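Local coordinates for protein DNA ligase (Alteromonas mediterranea, PDB 6GDR) that probably seals nicks in DNA as a minimal, two-domain ATP-dependent DNA ligase of the Lig E type, working through an adenylated intermediate, at residues Y29-K34 with F167-V172; L221-G226 with R259-V264. All coordinates share one frame; numbering follows the deposited sequence.

Contact 1: residues Y29-K34 with F167-V172; sequences YWVSEK and FTLSSV. With AMP (adenosine monophosphate), chain G.
Val31 and Phe167 form a single antiparallel bridge of the hydrogen-bonded kind, with Val31 N giving its proton to Phe167 O at 2.8 Å and Phe167 N returning one to Val31 O at 2.8 Å. The Phe167 ring then folds back over its own bridge: chi1 of 54° sets CG between the backbone N and the carbonyl carbon, and one ring face comes down on Val31, whose CB makes a CH-pi contact 4.0 Å from the ring centroid. Val31 CG1 lies 3.4 Å from Phe167 CE1, while Val31 O sits under the rim of the same face. Strand 29-34 is an outermost strand of a mixed sheet in the nucleotidyltransferase domain, bonded along its other side to strand 189-194, and its far end carries Ser32, Glu33 and Lys34 to the AMP pocket. There Lys34 NZ is hydrogen-bonded to AMP O4' at 3.2 Å and salt-bridged to Glu188. Beyond the bridge, Leu169 CD1 packs against Val31 CG1 at 3.8 Å, and a water accepts from Leu169 N and donates to Tyr29 O. Trp30 turns its ring edge to Phe167 O, with CE3 3.3 Å away, and its NE1 is held by Asp143.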
loop_
_atom_site.group_PDB
_atom_site.type_symbol
_atom_site.label_atom_id
_atom_site.label_comp_id
_atom_site.label_asym_id
_atom_site.label_seq_id
_atom_site.Cartn_x
_atom_site.Cartn_y
_atom_site.Cartn_z
ATOM N N TYR D 29 15.675 12.555 0.931
ATOM C CA TYR D 29 14.342 12.017 1.156
ATOM C C TYR D 29 14.110 11.753 2.636
ATOM O O TYR D 29 15.026 11.368 3.370
ATOM C CB TYR D 29 14.132 10.705 0.388
ATOM C CG TYR D 29 14.131 10.846 -1.114
ATOM C CD1 TYR D 29 15.320 10.929 -1.826
ATOM C CD2 TYR D 29 12.939 10.880 -1.823
ATOM C CE1 TYR D 29 15.321 11.051 -3.203
ATOM C CE2 TYR D 29 12.929 11.001 -3.197
ATOM C CZ TYR D 29 14.123 11.085 -3.884
ATOM O OH TYR D 29 14.117 11.207 -5.255
ATOM N N TRP D 30 12.869 11.964 3.067
ATOM C CA TRP D 30 12.405 11.423 4.335
ATOM C C TRP D 30 11.971 9.980 4.120
ATOM O O TRP D 30 11.163 9.693 3.232
ATOM C CB TRP D 30 11.238 12.241 4.891
ATOM C CG TRP D 30 11.636 13.487 5.621
ATOM C CD1 TRP D 30 11.275 14.766 5.312
ATOM C CD2 TRP D 30 12.463 13.576 6.787
ATOM N NE1 TRP D 30 11.828 15.645 6.210
ATOM C CE2 TRP D 30 12.562 14.940 7.127
ATOM C CE3 TRP D 30 13.132 12.634 7.577
ATOM C CZ2 TRP D 30 13.302 15.386 8.220
ATOM C CZ3 TRP D 30 13.866 13.079 8.662
ATOM C CH2 TRP D 30 13.945 14.441 8.973
ATOM N N VAL D 31 12.515 9.073 4.922
ATOM C CA VAL D 31 12.192 7.654 4.828
ATOM C C VAL D 31 11.188 7.312 5.917
ATOM O O VAL D 31 11.247 7.854 7.028
ATOM C CB VAL D 31 13.455 6.780 4.949
ATOM C CG1 VAL D 31 13.126 5.328 4.625
ATOM C CG2 VAL D 31 14.556 7.300 4.035
ATOM N N SER D 32 10.261 6.416 5.596
ATOM C CA SER D 32 9.285 5.944 6.566
ATOM C C SER D 32 8.812 4.565 6.137
ATOM O O SER D 32 8.844 4.223 4.952
ATOM C CB SER D 32 8.096 6.904 6.687
ATOM O OG SER D 32 7.407 7.020 5.456
ATOM N N GLU D 33 8.375 3.779 7.116
ATOM C CA GLU D 33 7.878 2.437 6.848
ATOM C C GLU D 33 6.489 2.515 6.230
ATOM O O GLU D 33 5.615 3.225 6.736
ATOM C CB GLU D 33 7.837 1.619 8.138
ATOM C CG GLU D 33 7.244 0.225 7.980
ATOM C CD GLU D 33 7.326 -0.589 9.258
ATOM O OE1 GLU D 33 8.244 -0.340 10.068
ATOM O OE2 GLU D 33 6.469 -1.476 9.456
ATOM N N LYS D 34 6.288 1.786 5.136
ATOM C CA LYS D 34 4.969 1.714 4.523
ATOM C C LYS D 34 4.049 0.865 5.391
ATOM O O LYS D 34 4.366 -0.284 5.712
ATOM C CB LYS D 34 5.061 1.125 3.117
ATOM C CG LYS D 34 3.790 1.294 2.304
ATOM C CD LYS D 34 3.833 0.486 1.021
ATOM C CE LYS D 34 2.587 0.717 0.183
ATOM N NZ LYS D 34 1.334 0.396 0.924
ATOM N N PHE D 167 12.427 9.113 9.290
ATOM C CA PHE D 167 13.846 9.040 9.606
ATOM C C PHE D 167 14.649 9.253 8.327
ATOM O O PHE D 167 14.093 9.476 7.247
ATOM C CB PHE D 167 14.196 7.701 10.267
ATOM C CG PHE D 167 13.764 6.502 9.474
ATOM C CD1 PHE D 167 14.625 5.906 8.569
ATOM C CD2 PHE D 167 12.495 5.971 9.635
ATOM C CE1 PHE D 167 14.227 4.803 7.838
ATOM C CE2 PHE D 167 12.093 4.870 8.908
ATOM C CZ PHE D 167 12.959 4.284 8.008
ATOM N N THR D 168 15.973 9.182 8.454
ATOM C CA THR D 168 16.887 9.449 7.352
ATOM C C THR D 168 17.811 8.259 7.135
ATOM O O THR D 168 18.259 7.623 8.093
ATOM C CB THR D 168 17.723 10.708 7.622
ATOM O OG1 THR D 168 16.854 11.821 7.868
ATOM C CG2 THR D 168 18.620 11.030 6.434
ATOM N N LEU D 169 18.085 7.964 5.867
ATOM C CA LEU D 169 19.081 6.987 5.455
ATOM C C LEU D 169 20.087 7.670 4.532
ATOM O O LEU D 169 19.846 8.765 4.016
ATOM C CB LEU D 169 18.423 5.788 4.755
ATOM C CG LEU D 169 17.416 4.986 5.586
ATOM C CD1 LEU D 169 16.688 3.984 4.709
ATOM C CD2 LEU D 169 18.111 4.277 6.737
ATOM N N SER D 170 21.227 7.012 4.323
ATOM C CA SER D 170 22.312 7.593 3.538
ATOM C C SER D 170 22.503 6.822 2.235
ATOM O O SER D 170 21.935 7.194 1.203
ATOM C CB SER D 170 23.607 7.610 4.353
ATOM O OG SER D 170 23.968 6.294 4.738
ATOM N N SER D 171 23.283 5.743 2.269
ATOM C CA SER D 171 23.603 4.999 1.059
ATOM C C SER D 171 22.393 4.208 0.568
ATOM O O SER D 171 21.423 3.980 1.297
ATOM C CB SER D 171 24.770 4.045 1.314
ATOM O OG SER D 171 25.854 4.724 1.923
ATOM N N VAL D 172 22.464 3.779 -0.695
ATOM C CA VAL D 172 21.472 2.835 -1.195
ATOM C C VAL D 172 21.610 1.506 -0.469
ATOM O O VAL D 172 20.625 0.777 -0.294
ATOM C CB VAL D 172 21.604 2.665 -2.721
ATOM C CG1 VAL D 172 21.526 4.018 -3.418
ATOM C CG2 VAL D 172 22.897 1.946 -3.077
HETATM P P AMP G . 0.257 1.597 -3.377
HETATM O O1P AMP G . 0.362 0.992 -1.996
HETATM O O2P AMP G . 1.104 1.025 -4.489
HETATM O "O5'" AMP G . 0.579 3.169 -3.254
HETATM C "C5'" AMP G . 1.105 3.680 -2.033
HETATM C "C4'" AMP G . -0.005 3.791 -0.991
HETATM O "O4'" AMP G . 0.488 3.389 0.291
HETATM C "C3'" AMP G . -0.580 5.189 -0.836
HETATM O "O3'" AMP G . -1.924 5.219 -1.330
HETATM C "C2'" AMP G . -0.534 5.489 0.650
HETATM O "O2'" AMP G . -1.815 5.883 1.144
HETATM C "C1'" AMP G . -0.097 4.192 1.321
HETATM N N9 AMP G . 0.872 4.323 2.444
HETATM C C8 AMP G . 0.909 3.451 3.471
HETATM N N7 AMP G . 1.876 3.783 4.362
HETATM C C5 AMP G . 2.477 4.894 3.907
HETATM C C6 AMP G . 3.579 5.765 4.372
HETATM N N6 AMP G . 4.229 5.490 5.523
HETATM N N1 AMP G . 3.910 6.830 3.614
HETATM C C2 AMP G . 3.267 7.108 2.465
HETATM N N3 AMP G . 2.258 6.353 1.987
HETATM C C4 AMP G . 1.816 5.255 2.646
HETATM O O HOH W 1 17.107 9.890 3.715
#

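Contact 2: residues L221-G226 with R259-V264; sequences LAHFAG and RAPPAV. Unlike the reference sequence in segment 221-226: Phe224 (reference Leu), Ala225 (reference Pro). Unlike the reference sequence in segment 259-264: Arg259 (reference Gln), Val264 (reference Ile).
A classic beta bulge in the OB-type domain, where Leu221 and Ala222 both face Leu238 of strand 234-240, marks the start of this contact, and the loop leading from helix 255-258 into strand 267-272 lies alongside it. His223, just past the bulge, reaches across to the loop. Its NE2 donates to Pro262 O at 3.0 Å, but the bond is well bent, with 132° at the hydrogen, and the acceptor stands 30° out of the imidazole plane. The first torsion, chi1 -61°, places CG beside the backbone N and opposite the carbonyl carbon, and from there the ring extends in between Pro261 and Val264. Pro261 CG comes obliquely to the CE1-ND1 side of the ring, 3.7 Å from His223 CE1. Val264 sends its two methyls to different targets: CG2 comes to 3.6 Å from His223 NE2, whereas CG1, anti to the backbone N, rests 3.3 Å from Leu221 O. The imidazole is thus held by one polar grip and by aliphatic carbons from two loop residues. Strand 234-240 is touched from both segments, by His223 on Leu237 and by Pro261 on Met234, while Ala263 O accepts from Ser266 OG. Here a loop entering the next strand is pinned to a bulged strand of a five-stranded antiparallel sheet, in keeping with the OB fold.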
loop_
_atom_site.group_PDB
_atom_site.type_symbol
_atom_site.label_atom_id
_atom_site.label_comp_id
_atom_site.label_asym_id
_atom_site.label_seq_id
_atom_site.Cartn_x
_atom_site.Cartn_y
_atom_site.Cartn_z
ATOM N N LEU D 221 -3.349 -25.891 -13.187
ATOM C CA LEU D 221 -4.363 -26.929 -13.073
ATOM C C LEU D 221 -5.541 -26.748 -14.019
ATOM O O LEU D 221 -6.222 -27.732 -14.319
ATOM C CB LEU D 221 -4.906 -26.988 -11.636
ATOM C CG LEU D 221 -3.887 -27.175 -10.511
ATOM C CD1 LEU D 221 -4.605 -27.251 -9.173
ATOM C CD2 LEU D 221 -3.040 -28.418 -10.732
ATOM N N ALA D 222 -5.802 -25.532 -14.487
ATOM C CA ALA D 222 -6.952 -25.281 -15.347
ATOM C C ALA D 222 -6.827 -23.880 -15.927
ATOM O O ALA D 222 -6.034 -23.060 -15.458
ATOM C CB ALA D 222 -8.269 -25.437 -14.581
ATOM N N HIS D 223 -7.622 -23.623 -16.962
ATOM C CA HIS D 223 -7.693 -22.325 -17.612
ATOM C C HIS D 223 -9.038 -21.675 -17.314
ATOM O O HIS D 223 -10.027 -22.358 -17.035
ATOM C CB HIS D 223 -7.511 -22.453 -19.127
ATOM C CG HIS D 223 -6.191 -23.029 -19.532
ATOM N ND1 HIS D 223 -5.852 -23.258 -20.849
ATOM C CD2 HIS D 223 -5.123 -23.420 -18.796
ATOM C CE1 HIS D 223 -4.634 -23.767 -20.906
ATOM N NE2 HIS D 223 -4.169 -23.876 -19.675
ATOM N N PHE D 224 -9.066 -20.346 -17.377
ATOM C CA PHE D 224 -10.289 -19.579 -17.179
ATOM C C PHE D 224 -10.410 -18.550 -18.291
ATOM O O PHE D 224 -9.476 -17.780 -18.534
ATOM C CB PHE D 224 -10.304 -18.895 -15.811
ATOM C CG PHE D 224 -10.664 -19.815 -14.681
ATOM C CD1 PHE D 224 -11.982 -20.181 -14.465
ATOM C CD2 PHE D 224 -9.688 -20.316 -13.837
ATOM C CE1 PHE D 224 -12.321 -21.027 -13.429
ATOM C CE2 PHE D 224 -10.022 -21.164 -12.798
ATOM C CZ PHE D 224 -11.339 -21.520 -12.595
ATOM N N ALA D 225 -11.560 -18.544 -18.959
ATOM C CA ALA D 225 -11.763 -17.673 -20.107
ATOM C C ALA D 225 -11.734 -16.208 -19.688
ATOM O O ALA D 225 -12.294 -15.827 -18.656
ATOM C CB ALA D 225 -13.093 -17.995 -20.786
ATOM N N GLY D 226 -11.073 -15.385 -20.502
ATOM C CA GLY D 226 -11.025 -13.965 -20.240
ATOM C C GLY D 226 -12.273 -13.244 -20.713
ATOM O O GLY D 226 -13.027 -13.724 -21.559
ATOM N N ARG D 259 -3.048 -16.020 -25.814
ATOM C CA ARG D 259 -3.373 -16.928 -26.905
ATOM C C ARG D 259 -2.368 -18.074 -26.893
ATOM O O ARG D 259 -1.156 -17.842 -26.966
ATOM C CB ARG D 259 -3.348 -16.190 -28.240
ATOM C CG ARG D 259 -4.332 -15.030 -28.323
ATOM C CD ARG D 259 -4.194 -14.273 -29.637
ATOM N NE ARG D 259 -3.145 -13.256 -29.585
ATOM C CZ ARG D 259 -3.339 -11.971 -29.292
ATOM N NH1 ARG D 259 -2.311 -11.134 -29.273
ATOM N NH2 ARG D 259 -4.553 -11.514 -29.018
ATOM N N ALA D 260 -2.862 -19.303 -26.790
ATOM C CA ALA D 260 -1.991 -20.454 -26.593
ATOM C C ALA D 260 -1.221 -20.273 -25.289
ATOM O O ALA D 260 -0.007 -20.027 -25.307
ATOM C CB ALA D 260 -1.032 -20.635 -27.773
ATOM N N PRO D 261 -1.890 -20.380 -24.145
ATOM C CA PRO D 261 -1.220 -20.157 -22.862
ATOM C C PRO D 261 -0.499 -21.405 -22.390
ATOM O O PRO D 261 -0.543 -22.450 -23.058
ATOM C CB PRO D 261 -2.383 -19.798 -21.926
ATOM C CG PRO D 261 -3.530 -20.570 -22.480
ATOM C CD PRO D 261 -3.338 -20.596 -23.978
ATOM N N PRO D 262 0.179 -21.338 -21.245
ATOM C CA PRO D 262 0.800 -22.546 -20.680
ATOM C C PRO D 262 -0.226 -23.654 -20.497
ATOM O O PRO D 262 -1.235 -23.485 -19.808
ATOM C CB PRO D 262 1.359 -22.057 -19.340
ATOM C CG PRO D 262 1.589 -20.598 -19.539
ATOM C CD PRO D 262 0.498 -20.134 -20.458
ATOM N N ALA D 263 0.042 -24.797 -21.121
ATOM C CA ALA D 263 -0.887 -25.915 -21.074
ATOM C C ALA D 263 -1.010 -26.457 -19.655
ATOM O O ALA D 263 -0.095 -26.334 -18.835
ATOM C CB ALA D 263 -0.433 -27.027 -22.018
ATOM N N VAL D 264 -2.160 -27.074 -19.371
ATOM C CA VAL D 264 -2.383 -27.662 -18.058
ATOM C C VAL D 264 -1.329 -28.730 -17.801
ATOM O O VAL D 264 -0.933 -29.473 -18.708
ATOM C CB VAL D 264 -3.803 -28.243 -17.957
ATOM C CG1 VAL D 264 -4.037 -28.852 -16.576
ATOM C CG2 VAL D 264 -4.840 -27.165 -18.244
#

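How the contacts relate
The two contacts belong to different domains: contact 1 to the nucleotidyltransferase domain, contact 2 to the OB-type domain. They lie on opposite sides of the chain's centre, with their own centres 43 Å apart and nearest atoms about 28 Å apart, and they follow one another along the sequence. Contact 1 runs into the AMP pocket through residues 32-34, whereas contact 2 has no part in that pocket. Both nevertheless come close to the bound DNA, with nearest atoms about 4 Å from it for contact 1, which reaches it through Lys34, and about 3 Å for contact 2. These distances are consistent with both domains lying against the bound DNA.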